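Local coordinates for conserved protein with 2 CBS domains (Pyrobaculum aerophilum, PDB 2RIH) that binds AMP through a pair of CBS domains and probably serves as a nucleotide-sensing module, at residues Val16-Pro19 against Glu20-Ile24. Numbering follows the deposited sequence.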
loop_
_atom_site.group_PDB
_atom_site.type_symbol
_atom_site.label_atom_id
_atom_site.label_comp_id
_atom_site.label_asym_id
_atom_site.label_seq_id
_atom_site.Cartn_x
_atom_site.Cartn_y
_atom_site.Cartn_z
ATOM N N VAL A 16 -12.195 4.199 7.886
ATOM C CA VAL A 16 -11.550 4.648 9.100
ATOM C C VAL A 16 -11.518 6.176 9.069
ATOM O O VAL A 16 -10.893 6.782 8.191
ATOM C CB VAL A 16 -10.112 4.100 9.226
ATOM C CG1 VAL A 16 -9.389 4.759 10.386
ATOM C CG2 VAL A 16 -10.140 2.602 9.403
ATOM N N SER A 17 -12.231 6.799 9.996
ATOM C CA SER A 17 -12.183 8.244 10.115
ATOM C C SER A 17 -11.937 8.637 11.560
ATOM O O SER A 17 -12.392 7.968 12.479
ATOM C CB SER A 17 -13.461 8.898 9.581
ATOM O OG SER A 17 -14.583 8.559 10.370
ATOM N N LEU A 18 -11.194 9.723 11.733
ATOM C CA LEU A 18 -10.897 10.275 13.036
ATOM C C LEU A 18 -11.072 11.788 12.936
ATOM O O LEU A 18 -10.951 12.353 11.848
ATOM C CB LEU A 18 -9.465 9.930 13.464
ATOM C CG LEU A 18 -9.102 8.458 13.697
ATOM C CD1 LEU A 18 -8.674 7.761 12.392
ATOM C CD2 LEU A 18 -8.003 8.355 14.728
ATOM N N PRO A 19 -11.389 12.452 14.061
ATOM C CA PRO A 19 -11.414 13.914 13.989
ATOM C C PRO A 19 -10.041 14.494 13.636
ATOM O O PRO A 19 -9.003 13.864 13.885
ATOM C CB PRO A 19 -11.873 14.348 15.387
ATOM C CG PRO A 19 -11.700 13.163 16.264
ATOM C CD PRO A 19 -11.755 11.943 15.393
ATOM N N GLU A 20 -10.060 15.682 13.044
ATOM C CA GLU A 20 -8.853 16.375 12.587
ATOM C C GLU A 20 -7.793 16.654 13.663
ATOM O O GLU A 20 -6.655 16.978 13.325
ATOM C CB GLU A 20 -9.240 17.689 11.895
ATOM C CG GLU A 20 -10.061 18.661 12.744
ATOM C CD GLU A 20 -10.312 19.971 12.026
ATOM O OE1 GLU A 20 -11.477 20.381 11.920
ATOM O OE2 GLU A 20 -9.339 20.586 11.554
ATOM N N THR A 21 -8.176 16.540 14.934
ATOM C CA THR A 21 -7.274 16.718 16.080
ATOM C C THR A 21 -6.528 15.435 16.468
ATOM O O THR A 21 -5.709 15.447 17.394
ATOM C CB THR A 21 -8.072 17.165 17.325
ATOM O OG1 THR A 21 -9.215 16.313 17.475
ATOM C CG2 THR A 21 -8.541 18.610 17.192
ATOM N N ALA A 22 -6.818 14.331 15.776
ATOM C CA ALA A 22 -6.197 13.039 16.073
ATOM C C ALA A 22 -4.666 13.100 16.078
ATOM O O ALA A 22 -4.046 13.871 15.334
ATOM C CB ALA A 22 -6.676 11.977 15.068
ATOM N N THR A 23 -4.055 12.272 16.917
ATOM C CA THR A 23 -2.608 12.154 16.924
ATOM C C THR A 23 -2.202 11.136 15.873
ATOM O O THR A 23 -3.034 10.383 15.374
ATOM C CB THR A 23 -2.059 11.718 18.291
ATOM O OG1 THR A 23 -2.448 10.363 18.565
ATOM C CG2 THR A 23 -2.551 12.662 19.393
ATOM N N ILE A 24 -0.915 11.110 15.562
ATOM C CA ILE A 24 -0.373 10.166 14.594
ATOM C C ILE A 24 -0.583 8.713 15.030
ATOM O O ILE A 24 -0.946 7.869 14.214
ATOM C CB ILE A 24 1.138 10.412 14.337
ATOM C CG1 ILE A 24 1.353 11.789 13.685
ATOM C CG2 ILE A 24 1.717 9.274 13.472
ATOM C CD1 ILE A 24 2.784 12.199 13.617
#
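Ala-22 turns its methyl back onto Leu-18, CB to CB at 3.8 Å, and this small apolar pair is the tightly packed side of a type I beta turn running from Pro-19 to Ala-22. The CD2 branch of Leu-18 reaches the same methyl at 3.9 Å, with CG anti to the carbonyl carbon (chi1 -65°) and chi2 near 86° setting the branch. Leu-18 also packs on Glu-26 and Glu-30 of helix 24-34 and on Ala-39 and Leu-41 of strand 38-43. The turn itself is closed by Ala-22 N, which gives its hydrogen to Pro-19 O at 2.9 Å (N-H...O 158°), the donor standing well above the carbonyl plane. Pro-19 and Thr-21 form the looser, exposed side: proline CB comes nearest, 3.9 Å from Thr-21 OG1, a loose approach without a hydrogen bond. Glu-20 points away, its OE1 taking a hydrogen bond from Arg-44 N. Thr-23 is the N-cap of helix 24-34, its backbone N bonded in turn to Glu-26 OE1. Val-16, of an AMP site seen in this protein, lies at the strand's far end. The turn bond thus closes the reversal and the alanine methyl packs its inner side, with backbone bonds to Thr-42 and Ala-73 helping hold it.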